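Local coordinates for protein DNA polymerase III subunit beta (Deinococcus radiodurans, PDB 4TRT) that probably tethers DNA polymerases and other proteins to DNA for processive replication, as a ring-shaped head-to-tail homodimer encircling the double helix, at residues S139-A144 with I191-V196; R166-D171 with P236-V241; L324-G329 with G351-V356. All coordinates share one frame; numbering follows the deposited sequence.

How the interactions relate
All three contacts reach one antiparallel sheet that runs from the central domain into the C-terminal domain. Interactions 1 and 2 have centres about 13 Å apart and touch where Val-140 packs on strand 164-170, with Val-140 CG2 lying 3.8 Å from Val-167 CG2. Interaction 3, its centre about 16 Å from either of the others, meets interaction 1 through a probable hydrogen bond of 2.8 Å between Tyr-142 OH and Tyr-353 OH. Its link to interaction 2 is slighter, with Val-241 O 3.7 Å from Val-356 CG1. In related beta clamps, partner peptides bind near this central/C-terminal border.

Interaction 1: S139-A144 with I191-V196; sequences SVRYAA and IPARSV
Arg-141 lays its guanidinium group flat over the methyl of Ala-193, and this is the heart of the contact. Ala-193 CB sits under the centre of the planar group, 3.5 Å from Arg-141 CZ and likewise 3.5 Å from Arg-141 NH1, so it touches the face, while Ala-144 O lies in the plane at the guanidinium edge. The arginine gets there by a bent route: CG swings anti to the backbone N (chi1 152°), the chain then folds at chi2 (76°) and runs straight through chi3. The last turn, chi4 at 101°, sets the group broadside to the methyl. No hydrogen bond crosses between 139-144 and 191-196. The charge is instead answered by Asp-197, one residue beyond the second segment, whose OD1 forms a salt bridge with Arg-141 NE; that pairing probably holds the guanidinium over its alanine.

Ala-144 adds a second, smaller apolar touch, its CB 4.1 Å from Ala-193 CB. Ile-156 of strand 155-161 touches both alanines, as well as Val-140 and Val-196, and so is shared by the two segments. Arg-194 starts out away from the contact and extends to the loop at Glu-51.

Strand 189-192 ends at Pro-192, the N-cap of helix 193-202, and Val-196 N bonds back to Pro-192 O at 3.0 Å, making Ala-193 the first helical residue, with its methyl turned to the opposite segment. The arrangement joins the chain following helix 130-140 to the first turn of helix 193-202, the two helices of the central domain. Such a helix pair backed by antiparallel sheet is the repeated architecture of the DNA clamp fold, in which the helices line the inside of the ring.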
ATOM      1  N   SER A 139       3.759   9.294 -20.663  1.00 38.70           N
ATOM      2  CA  SER A 139       2.914  10.452 -20.918  1.00 38.39           C
ATOM      3  C   SER A 139       1.699  10.120 -21.778  1.00 38.98           C
ATOM      4  O   SER A 139       0.691  10.829 -21.678  1.00 39.42           O
ATOM      5  CB  SER A 139       3.715  11.562 -21.600  1.00 37.32           C
ATOM      6  OG  SER A 139       4.744  11.990 -20.728  1.00 37.72           O
ATOM      7  N   VAL A 140       1.787   9.091 -22.635  1.00 36.63           N
ATOM      8  CA  VAL A 140       0.685   8.789 -23.586  1.00 33.68           C
ATOM      9  C   VAL A 140      -0.064   7.491 -23.350  1.00 35.03           C
ATOM     10  O   VAL A 140      -1.157   7.328 -23.868  1.00 35.50           O
ATOM     11  CB  VAL A 140       1.156   8.847 -25.047  1.00 33.18           C
ATOM     12  CG1 VAL A 140       1.891  10.168 -25.287  1.00 32.11           C
ATOM     13  CG2 VAL A 140       1.999   7.610 -25.404  1.00 30.43           C
ATOM     14  N   ARG A 141       0.487   6.611 -22.514  1.00 37.43           N
ATOM     15  CA  ARG A 141      -0.005   5.237 -22.333  1.00 38.80           C
ATOM     16  C   ARG A 141      -1.482   5.145 -21.931  1.00 38.41           C
ATOM     17  O   ARG A 141      -2.202   4.268 -22.401  1.00 39.26           O
ATOM     18  CB  ARG A 141       0.884   4.538 -21.273  1.00 43.18           C
ATOM     19  CG  ARG A 141       0.243   3.422 -20.461  1.00 45.60           C
ATOM     20  CD  ARG A 141       0.163   2.204 -21.331  1.00 48.88           C
ATOM     21  NE  ARG A 141      -0.439   1.024 -20.710  1.00 49.50           N
ATOM     22  CZ  ARG A 141      -1.689   0.620 -20.905  1.00 48.48           C
ATOM     23  NH1 ARG A 141      -2.548   1.334 -21.633  1.00 44.54           N
ATOM     24  NH2 ARG A 141      -2.084  -0.511 -20.344  1.00 47.79           N
ATOM     25  N   TYR A 142      -1.931   6.032 -21.046  1.00 37.15           N
ATOM     26  CA  TYR A 142      -3.329   6.040 -20.598  1.00 37.51           C
ATOM     27  C   TYR A 142      -4.369   6.087 -21.738  1.00 36.32           C
ATOM     28  O   TYR A 142      -5.502   5.653 -21.563  1.00 37.61           O
ATOM     29  CB  TYR A 142      -3.573   7.232 -19.658  1.00 37.14           C
ATOM     30  CG  TYR A 142      -3.570   8.577 -20.373  1.00 36.58           C
ATOM     31  CD1 TYR A 142      -4.717   9.057 -20.984  1.00 35.97           C
ATOM     32  CD2 TYR A 142      -2.414   9.359 -20.449  1.00 36.72           C
ATOM     33  CE1 TYR A 142      -4.728  10.265 -21.648  1.00 36.71           C
ATOM     34  CE2 TYR A 142      -2.411  10.574 -21.123  1.00 36.48           C
ATOM     35  CZ  TYR A 142      -3.575  11.024 -21.712  1.00 35.51           C
ATOM     36  OH  TYR A 142      -3.630  12.229 -22.357  1.00 36.79           O
ATOM     37  N   ALA A 143      -4.008   6.643 -22.893  1.00 37.45           N
ATOM     38  CA  ALA A 143      -4.978   6.848 -23.978  1.00 37.82           C
ATOM     39  C   ALA A 143      -5.284   5.586 -24.784  1.00 38.17           C
ATOM     40  O   ALA A 143      -6.282   5.546 -25.518  1.00 39.30           O
ATOM     41  CB  ALA A 143      -4.497   7.956 -24.921  1.00 37.71           C
ATOM     42  N   ALA A 144      -4.415   4.583 -24.690  1.00 37.76           N
ATOM     43  CA  ALA A 144      -4.615   3.318 -25.404  1.00 41.56           C
ATOM     44  C   ALA A 144      -5.665   2.499 -24.662  1.00 44.46           C
ATOM     45  O   ALA A 144      -5.703   2.509 -23.437  1.00 48.05           O
ATOM     46  CB  ALA A 144      -3.314   2.535 -25.503  1.00 37.95           C
ATOM     47  N   ILE A 191       3.306  -0.676 -30.694  1.00 34.38           N
ATOM     48  CA  ILE A 191       3.693  -1.541 -29.581  1.00 36.22           C
ATOM     49  C   ILE A 191       2.474  -1.830 -28.688  1.00 35.83           C
ATOM     50  O   ILE A 191       1.815  -0.905 -28.256  1.00 36.07           O
ATOM     51  CB  ILE A 191       4.781  -0.861 -28.707  1.00 38.79           C
ATOM     52  CG1 ILE A 191       5.944  -0.354 -29.561  1.00 43.25           C
ATOM     53  CG2 ILE A 191       5.268  -1.793 -27.599  1.00 38.57           C
ATOM     54  CD1 ILE A 191       6.733  -1.446 -30.226  1.00 47.18           C
ATOM     55  N   PRO A 192       2.181  -3.112 -28.391  1.00 36.58           N
ATOM     56  CA  PRO A 192       1.042  -3.403 -27.512  1.00 36.00           C
ATOM     57  C   PRO A 192       1.169  -2.666 -26.178  1.00 37.35           C
ATOM     58  O   PRO A 192       2.277  -2.581 -25.636  1.00 36.96           O
ATOM     59  CB  PRO A 192       1.117  -4.920 -27.331  1.00 39.32           C
ATOM     60  CG  PRO A 192       1.854  -5.413 -28.522  1.00 39.73           C
ATOM     61  CD  PRO A 192       2.850  -4.342 -28.845  1.00 37.84           C
ATOM     62  N   ALA A 193       0.075  -2.079 -25.693  1.00 37.63           N
ATOM     63  CA  ALA A 193       0.121  -1.228 -24.486  1.00 37.43           C
ATOM     64  C   ALA A 193       0.700  -1.945 -23.267  1.00 39.48           C
ATOM     65  O   ALA A 193       1.484  -1.354 -22.512  1.00 39.68           O
ATOM     66  CB  ALA A 193      -1.259  -0.685 -24.136  1.00 37.55           C
ATOM     67  N   ARG A 194       0.286  -3.187 -23.035  1.00 39.08           N
ATOM     68  CA  ARG A 194       0.850  -3.979 -21.907  1.00 42.23           C
ATOM     69  C   ARG A 194       2.366  -4.221 -22.045  1.00 39.91           C
ATOM     70  O   ARG A 194       3.079  -4.300 -21.052  1.00 41.70           O
ATOM     71  CB  ARG A 194       0.142  -5.316 -21.744  1.00 47.23           C
ATOM     72  CG  ARG A 194      -1.279  -5.236 -21.209  1.00 53.24           C
ATOM     73  CD  ARG A 194      -2.002  -6.585 -21.217  1.00 60.55           C
ATOM     74  NE  ARG A 194      -1.166  -7.684 -20.663  1.00 67.37           N
ATOM     75  CZ  ARG A 194      -0.650  -8.730 -21.335  1.00 72.68           C
ATOM     76  NH1 ARG A 194      -0.870  -8.912 -22.638  1.00 74.38           N
ATOM     77  NH2 ARG A 194       0.106  -9.629 -20.683  1.00 72.89           N
ATOM     78  N   SER A 195       2.864  -4.307 -23.269  1.00 37.48           N
ATOM     79  CA  SER A 195       4.314  -4.365 -23.484  1.00 37.97           C
ATOM     80  C   SER A 195       5.005  -3.014 -23.238  1.00 38.24           C
ATOM     81  O   SER A 195       6.155  -2.961 -22.773  1.00 37.89           O
ATOM     82  CB  SER A 195       4.627  -4.869 -24.892  1.00 37.73           C
ATOM     83  OG  SER A 195       4.198  -6.197 -25.029  1.00 38.01           O
ATOM     84  N   VAL A 196       4.315  -1.913 -23.526  1.00 35.72           N
ATOM     85  CA  VAL A 196       4.830  -0.599 -23.126  1.00 35.11           C
ATOM     86  C   VAL A 196       4.983  -0.507 -21.596  1.00 37.14           C
ATOM     87  O   VAL A 196       5.982   0.013 -21.110  1.00 36.50           O
ATOM     88  CB  VAL A 196       3.973   0.550 -23.690  1.00 36.47           C
ATOM     89  CG1 VAL A 196       4.334   1.878 -23.038  1.00 36.61           C
ATOM     90  CG2 VAL A 196       4.150   0.628 -25.194  1.00 35.93           C
TER

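Interaction 2: R166-D171 with P236-V241; sequences RVVASD and PDYERV
Tyr-238 meets two side chains of strand 164-170 at once, Val-168 against one face of its ring and Arg-166 at its hydroxyl. Val-168 CG1 makes a CH-pi contact almost directly over the ring centre, 3.8 Å from the centroid, while the other methyl, Val-168 CG2, reaches the hydroxyl end of the ring, 3.8 Å from Tyr-238 CZ. At the rim, Arg-166 NH1 donates a nearly straight hydrogen bond (164°) to Tyr-238 OH over 3.1 Å; the hydroxyl lies in the guanidinium plane, although ring and guanidinium are tilted 51° apart.

The same NH1 faces Glu-239 OE2 in a long salt bridge of 3.7 Å. A water spans that gap, accepting from Arg-166 NH1 and donating to Glu-239 OE2 at 2.9 Å.

The next shell fixes these groups. Arg-166 NE is held in a salt bridge by Asp-179 OD1, and Tyr-238 OH has a further hydrogen bond with Glu-159 OE2, leaving the hydroxyl gripped from two residues. The tyrosine projects from a short 3-10 turn, 238-241, with CG lodged between the backbone N and carbonyl carbon (chi1 61°), which directs the ring toward the strand.

Strands 155-161 and 175-181 flank strand 164-170 in the sheet. Helix 130-140 packs on Val-167, while the loop before strand 248-253 lies against Arg-166 and Val-168.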
ATOM      1  N   ARG A 166       8.166  10.507 -32.054  1.00 40.08           N
ATOM      2  CA  ARG A 166       6.886  10.803 -31.432  1.00 39.88           C
ATOM      3  C   ARG A 166       6.194   9.513 -31.042  1.00 39.41           C
ATOM      4  O   ARG A 166       6.229   8.535 -31.800  1.00 40.98           O
ATOM      5  CB  ARG A 166       6.005  11.567 -32.422  1.00 41.52           C
ATOM      6  CG  ARG A 166       4.544  11.660 -32.025  1.00 40.51           C
ATOM      7  CD  ARG A 166       3.760  12.463 -33.043  1.00 42.26           C
ATOM      8  NE  ARG A 166       4.017  13.876 -32.897  1.00 43.55           N
ATOM      9  CZ  ARG A 166       3.276  14.837 -33.426  1.00 45.52           C
ATOM     10  NH1 ARG A 166       2.221  14.549 -34.184  1.00 46.53           N
ATOM     11  NH2 ARG A 166       3.596  16.097 -33.196  1.00 47.08           N
ATOM     12  N   VAL A 167       5.572   9.498 -29.864  1.00 35.82           N
ATOM     13  CA  VAL A 167       4.659   8.408 -29.513  1.00 34.85           C
ATOM     14  C   VAL A 167       3.247   8.943 -29.424  1.00 33.52           C
ATOM     15  O   VAL A 167       3.036  10.076 -29.003  1.00 30.93           O
ATOM     16  CB  VAL A 167       5.013   7.681 -28.195  1.00 35.88           C
ATOM     17  CG1 VAL A 167       6.230   6.782 -28.396  1.00 36.98           C
ATOM     18  CG2 VAL A 167       5.198   8.678 -27.058  1.00 35.00           C
ATOM     19  N   VAL A 168       2.292   8.111 -29.834  1.00 32.66           N
ATOM     20  CA  VAL A 168       0.891   8.501 -29.899  1.00 33.85           C
ATOM     21  C   VAL A 168       0.016   7.341 -29.428  1.00 34.46           C
ATOM     22  O   VAL A 168       0.238   6.184 -29.816  1.00 34.08           O
ATOM     23  CB  VAL A 168       0.474   8.878 -31.340  1.00 35.28           C
ATOM     24  CG1 VAL A 168      -0.922   9.508 -31.374  1.00 34.57           C
ATOM     25  CG2 VAL A 168       1.489   9.811 -31.985  1.00 35.72           C
ATOM     26  N   ALA A 169      -0.978   7.659 -28.599  1.00 32.83           N
ATOM     27  CA  ALA A 169      -2.017   6.710 -28.239  1.00 31.63           C
ATOM     28  C   ALA A 169      -3.385   7.362 -28.384  1.00 34.01           C
ATOM     29  O   ALA A 169      -3.517   8.595 -28.286  1.00 33.09           O
ATOM     30  CB  ALA A 169      -1.794   6.241 -26.817  1.00 31.53           C
ATOM     31  N   SER A 170      -4.403   6.530 -28.615  1.00 34.56           N
ATOM     32  CA  SER A 170      -5.741   7.010 -28.835  1.00 34.57           C
ATOM     33  C   SER A 170      -6.767   5.889 -28.725  1.00 36.42           C
ATOM     34  O   SER A 170      -6.446   4.713 -28.880  1.00 35.11           O
ATOM     35  CB  SER A 170      -5.839   7.658 -30.226  1.00 35.95           C
ATOM     36  OG  SER A 170      -7.131   8.169 -30.468  1.00 36.73           O
ATOM     37  N   ASP A 171      -8.004   6.282 -28.449  1.00 39.48           N
ATOM     38  CA  ASP A 171      -9.166   5.389 -28.586  1.00 42.49           C
ATOM     39  C   ASP A 171     -10.069   5.825 -29.747  1.00 43.86           C
ATOM     40  O   ASP A 171     -11.215   5.426 -29.802  1.00 45.41           O
ATOM     41  CB  ASP A 171      -9.970   5.372 -27.284  1.00 44.93           C
ATOM     42  CG  ASP A 171     -10.484   6.763 -26.870  1.00 44.47           C
ATOM     43  OD1 ASP A 171     -10.569   7.694 -27.703  1.00 43.92           O
ATOM     44  OD2 ASP A 171     -10.789   6.927 -25.681  1.00 49.30           O
ATOM     45  N   PRO A 236      -4.273   4.755 -37.251  1.00 45.33           N
ATOM     46  CA  PRO A 236      -5.144   5.665 -37.999  1.00 45.79           C
ATOM     47  C   PRO A 236      -4.659   7.116 -38.013  1.00 45.67           C
ATOM     48  O   PRO A 236      -3.776   7.487 -37.237  1.00 45.36           O
ATOM     49  CB  PRO A 236      -6.486   5.551 -37.261  1.00 46.80           C
ATOM     50  CG  PRO A 236      -6.405   4.255 -36.504  1.00 45.99           C
ATOM     51  CD  PRO A 236      -4.972   4.181 -36.086  1.00 45.11           C
ATOM     52  N   ASP A 237      -5.237   7.923 -38.886  1.00 45.42           N
ATOM     53  CA  ASP A 237      -4.852   9.328 -39.010  1.00 48.00           C
ATOM     54  C   ASP A 237      -5.435  10.149 -37.849  1.00 46.23           C
ATOM     55  O   ASP A 237      -6.493  10.749 -37.968  1.00 48.98           O
ATOM     56  CB  ASP A 237      -5.289   9.885 -40.369  1.00 50.57           C
ATOM     57  CG  ASP A 237      -4.762  11.299 -40.632  1.00 53.37           C
ATOM     58  OD1 ASP A 237      -3.972  11.811 -39.820  1.00 52.76           O
ATOM     59  OD2 ASP A 237      -5.146  11.911 -41.655  1.00 58.41           O
ATOM     60  N   TYR A 238      -4.723  10.154 -36.730  1.00 45.54           N
ATOM     61  CA  TYR A 238      -5.112  10.919 -35.529  1.00 44.83           C
ATOM     62  C   TYR A 238      -5.121  12.443 -35.744  1.00 46.32           C
ATOM     63  O   TYR A 238      -5.804  13.151 -35.005  1.00 42.40           O
ATOM     64  CB  TYR A 238      -4.209  10.557 -34.329  1.00 43.70           C
ATOM     65  CG  TYR A 238      -2.750  10.870 -34.554  1.00 43.78           C
ATOM     66  CD1 TYR A 238      -2.236  12.124 -34.262  1.00 44.22           C
ATOM     67  CD2 TYR A 238      -1.888   9.914 -35.071  1.00 44.60           C
ATOM     68  CE1 TYR A 238      -0.911  12.433 -34.488  1.00 45.45           C
ATOM     69  CE2 TYR A 238      -0.551  10.205 -35.287  1.00 44.64           C
ATOM     70  CZ  TYR A 238      -0.068  11.464 -35.004  1.00 44.45           C
ATOM     71  OH  TYR A 238       1.245  11.782 -35.243  1.00 42.46           O
ATOM     72  N   GLU A 239      -4.380  12.947 -36.745  1.00 48.43           N
ATOM     73  CA  GLU A 239      -4.377  14.383 -37.059  1.00 52.40           C
ATOM     74  C   GLU A 239      -5.774  14.899 -37.317  1.00 53.08           C
ATOM     75  O   GLU A 239      -6.082  16.040 -36.974  1.00 52.91           O
ATOM     76  CB  GLU A 239      -3.539  14.712 -38.303  1.00 57.15           C
ATOM     77  CG  GLU A 239      -2.038  14.654 -38.098  1.00 61.99           C
ATOM     78  CD  GLU A 239      -1.529  15.684 -37.106  1.00 63.85           C
ATOM     79  OE1 GLU A 239      -2.185  16.737 -36.924  1.00 66.87           O
ATOM     80  OE2 GLU A 239      -0.466  15.428 -36.511  1.00 70.69           O
ATOM     81  N   ARG A 240      -6.605  14.062 -37.937  1.00 52.89           N
ATOM     82  CA  ARG A 240      -7.965  14.447 -38.308  1.00 57.48           C
ATOM     83  C   ARG A 240      -8.838  14.788 -37.105  1.00 54.41           C
ATOM     84  O   ARG A 240      -9.779  15.544 -37.252  1.00 55.98           O
ATOM     85  CB  ARG A 240      -8.681  13.335 -39.121  1.00 60.31           C
ATOM     86  CG  ARG A 240      -8.087  12.979 -40.480  1.00 63.84           C
ATOM     87  CD  ARG A 240      -9.081  12.191 -41.335  1.00 68.17           C
ATOM     88  NE  ARG A 240     -10.086  13.044 -41.986  1.00 72.95           N
ATOM     89  CZ  ARG A 240     -11.105  12.582 -42.714  1.00 76.36           C
ATOM     90  NH1 ARG A 240     -11.285  11.271 -42.859  1.00 76.28           N
ATOM     91  NH2 ARG A 240     -11.959  13.432 -43.292  1.00 75.06           N
ATOM     92  N   VAL A 241      -8.545  14.226 -35.934  1.00 52.35           N
ATOM     93  CA  VAL A 241      -9.370  14.485 -34.742  1.00 49.86           C
ATOM     94  C   VAL A 241      -8.780  15.564 -33.816  1.00 50.34           C
ATOM     95  O   VAL A 241      -9.366  15.863 -32.762  1.00 47.76           O
ATOM     96  CB  VAL A 241      -9.661  13.184 -33.943  1.00 50.68           C
ATOM     97  CG1 VAL A 241     -10.371  12.150 -34.822  1.00 49.84           C
ATOM     98  CG2 VAL A 241      -8.393  12.594 -33.326  1.00 48.01           C
TER
HETATM   99  O   HOH W   1       0.393  17.081 -34.354  1.00 55.61           O

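Interaction 3: L324-G329 with G351-V356; sequences LGPIDG and GGYMAV. Unlike the reference sequence in segment 351-356: Gly-351 (reference Arg), Gly-352 (reference Arg), Tyr-353 (reference Val), Met-354 (reference Tyr), Ala-355 (reference Gly), Val-356 (reference Gly).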
ATOM      1  N   LEU A 324      -4.222  15.741 -17.957  1.00 32.68           N
ATOM      2  CA  LEU A 324      -3.404  16.712 -17.232  1.00 34.10           C
ATOM      3  C   LEU A 324      -2.167  16.138 -16.567  1.00 34.74           C
ATOM      4  O   LEU A 324      -1.230  16.890 -16.235  1.00 35.78           O
ATOM      5  CB  LEU A 324      -4.232  17.429 -16.164  1.00 32.28           C
ATOM      6  CG  LEU A 324      -5.332  18.325 -16.705  1.00 31.40           C
ATOM      7  CD1 LEU A 324      -6.136  18.857 -15.530  1.00 28.47           C
ATOM      8  CD2 LEU A 324      -4.734  19.461 -17.535  1.00 32.32           C
ATOM      9  N   GLY A 325      -2.169  14.825 -16.335  1.00 34.83           N
ATOM     10  CA  GLY A 325      -1.125  14.158 -15.567  1.00 36.10           C
ATOM     11  C   GLY A 325       0.287  14.588 -15.903  1.00 35.93           C
ATOM     12  O   GLY A 325       1.028  14.999 -15.017  1.00 35.54           O
ATOM     13  N   PRO A 326       0.671  14.495 -17.181  1.00 36.21           N
ATOM     14  CA  PRO A 326       2.026  14.887 -17.614  1.00 36.25           C
ATOM     15  C   PRO A 326       2.312  16.398 -17.662  1.00 34.80           C
ATOM     16  O   PRO A 326       3.418  16.780 -17.974  1.00 35.00           O
ATOM     17  CB  PRO A 326       2.112  14.312 -19.030  1.00 37.20           C
ATOM     18  CG  PRO A 326       1.074  13.242 -19.086  1.00 38.06           C
ATOM     19  CD  PRO A 326      -0.048  13.781 -18.253  1.00 36.41           C
ATOM     20  N   ILE A 327       1.330  17.242 -17.373  1.00 35.35           N
ATOM     21  CA  ILE A 327       1.512  18.689 -17.420  1.00 36.53           C
ATOM     22  C   ILE A 327       1.904  19.232 -16.044  1.00 37.43           C
ATOM     23  O   ILE A 327       1.173  19.066 -15.075  1.00 37.85           O
ATOM     24  CB  ILE A 327       0.247  19.417 -17.914  1.00 33.51           C
ATOM     25  CG1 ILE A 327      -0.108  18.958 -19.331  1.00 33.01           C
ATOM     26  CG2 ILE A 327       0.460  20.932 -17.878  1.00 32.14           C
ATOM     27  CD1 ILE A 327      -1.451  19.431 -19.875  1.00 32.33           C
ATOM     28  N   ASP A 328       3.056  19.904 -15.992  1.00 40.66           N
ATOM     29  CA  ASP A 328       3.555  20.573 -14.783  1.00 40.69           C
ATOM     30  C   ASP A 328       3.741  22.084 -15.006  1.00 38.30           C
ATOM     31  O   ASP A 328       3.938  22.546 -16.123  1.00 36.29           O
ATOM     32  CB  ASP A 328       4.905  19.984 -14.399  1.00 44.22           C
ATOM     33  CG  ASP A 328       4.849  18.486 -14.147  1.00 47.97           C
ATOM     34  OD1 ASP A 328       3.943  18.041 -13.419  1.00 50.80           O
ATOM     35  OD2 ASP A 328       5.735  17.764 -14.648  1.00 50.96           O
ATOM     36  N   GLY A 329       3.692  22.843 -13.926  1.00 36.88           N
ATOM     37  CA  GLY A 329       3.870  24.281 -13.993  1.00 38.34           C
ATOM     38  C   GLY A 329       2.568  24.959 -14.352  1.00 35.63           C
ATOM     39  O   GLY A 329       1.700  25.154 -13.507  1.00 35.66           O
ATOM     40  N   GLY A 351       8.095  20.876 -23.841  1.00 51.04           N
ATOM     41  CA  GLY A 351       8.313  19.503 -23.367  1.00 52.68           C
ATOM     42  C   GLY A 351       7.818  18.470 -24.375  1.00 50.74           C
ATOM     43  O   GLY A 351       8.179  17.312 -24.284  1.00 50.61           O
ATOM     44  N   GLY A 352       6.972  18.897 -25.320  1.00 45.57           N
ATOM     45  CA  GLY A 352       6.545  18.077 -26.431  1.00 45.78           C
ATOM     46  C   GLY A 352       5.234  17.325 -26.235  1.00 43.38           C
ATOM     47  O   GLY A 352       4.866  16.527 -27.098  1.00 45.98           O
ATOM     48  N   TYR A 353       4.532  17.575 -25.130  1.00 38.77           N
ATOM     49  CA  TYR A 353       3.300  16.816 -24.786  1.00 38.35           C
ATOM     50  C   TYR A 353       2.034  17.522 -25.193  1.00 37.54           C
ATOM     51  O   TYR A 353       1.937  18.717 -25.075  1.00 36.79           O
ATOM     52  CB  TYR A 353       3.216  16.522 -23.286  1.00 36.17           C
ATOM     53  CG  TYR A 353       1.905  15.883 -22.841  1.00 35.14           C
ATOM     54  CD1 TYR A 353       1.637  14.536 -23.083  1.00 35.92           C
ATOM     55  CD2 TYR A 353       0.930  16.628 -22.194  1.00 33.90           C
ATOM     56  CE1 TYR A 353       0.440  13.957 -22.664  1.00 35.11           C
ATOM     57  CE2 TYR A 353      -0.269  16.057 -21.776  1.00 32.98           C
ATOM     58  CZ  TYR A 353      -0.506  14.722 -22.021  1.00 32.67           C
ATOM     59  OH  TYR A 353      -1.685  14.154 -21.597  1.00 33.60           O
ATOM     60  N   MET A 354       1.032  16.757 -25.627  1.00 37.28           N
ATOM     61  CA  MET A 354      -0.258  17.316 -25.977  1.00 38.71           C
ATOM     62  C   MET A 354      -1.332  16.240 -25.786  1.00 35.66           C
ATOM     63  O   MET A 354      -1.119  15.091 -26.169  1.00 31.65           O
ATOM     64  CB  MET A 354      -0.184  17.737 -27.438  1.00 44.11           C
ATOM     65  CG  MET A 354      -1.424  18.337 -28.045  1.00 52.40           C
ATOM     66  SD  MET A 354      -1.223  18.358 -29.845  1.00 55.79           S
ATOM     67  CE  MET A 354       0.510  18.717 -30.038  1.00 55.59           C
ATOM     68  N   ALA A 355      -2.454  16.637 -25.208  1.00 33.55           N
ATOM     69  CA  ALA A 355      -3.623  15.773 -25.054  1.00 35.31           C
ATOM     70  C   ALA A 355      -4.778  16.395 -25.837  1.00 35.23           C
ATOM     71  O   ALA A 355      -4.987  17.606 -25.778  1.00 32.87           O
ATOM     72  CB  ALA A 355      -4.018  15.638 -23.591  1.00 33.07           C
ATOM     73  N   VAL A 356      -5.520  15.559 -26.562  1.00 35.98           N
ATOM     74  CA  VAL A 356      -6.768  15.973 -27.171  1.00 36.29           C
ATOM     75  C   VAL A 356      -7.883  15.280 -26.410  1.00 37.05           C
ATOM     76  O   VAL A 356      -7.847  14.055 -26.213  1.00 35.76           O
ATOM     77  CB  VAL A 356      -6.843  15.603 -28.665  1.00 37.60           C
ATOM     78  CG1 VAL A 356      -8.212  15.978 -29.259  1.00 37.86           C
ATOM     79  CG2 VAL A 356      -5.712  16.276 -29.426  1.00 39.79           C
TER
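With CG anti to the backbone N (chi1 174°), Tyr-353 swings its ring off the strand toward the turn at 324-329, where Pro-326 and Ile-327 receive it. Ile-327 answers with CG1 beside its own backbone N (chi1 -61°), which brings that branch, rather than CG2, up to the tyrosine.

Pro-326 lies over one face of the ring. Its CB stands almost exactly above the centre, 3.8 Å from the centroid and only 3° off the normal, a CH-pi contact over the face. CG leans toward the hydroxyl end, 3.6 Å from Tyr-353 CZ, and CD continues to 3.7 Å from Tyr-353 OH, so the pyrrolidine edge follows the ring from middle to tip. Ile-327 CG1 lies 3.8 Å from Tyr-353 CE2, neither over the face nor at the edge; the two side chains cross at about a right angle. Across the ring from the proline, Ala-355 N sits over the rim of the opposite face.

No hydrogen bond joins the two segments, yet the hydroxyl is well provided for: Tyr-353 OH bonds to Ala-323 O, at the end of helix 317-324, and probably to Tyr-142 OH. Ser-139 of helix 130-140 packs against both Pro-326 and Tyr-353. Pro-326 is presented by a type I beta turn from Leu-324 to Ile-327, closed by Ile-327 N to Leu-324 O at 2.8 Å, and Lys-258 NZ bonds to the carbonyls of Gly-325 and Ile-327, tying the turn to helix 254-265.

Strand 353-357 runs between strand 175-181 of the central domain and strand 342-346 of the C-terminal domain. The proline-on-tyrosine packing therefore sits at the seam where neighbouring domains of a beta sliding clamp share a continuous sheet, with a helix-ending turn laid against the joining strand.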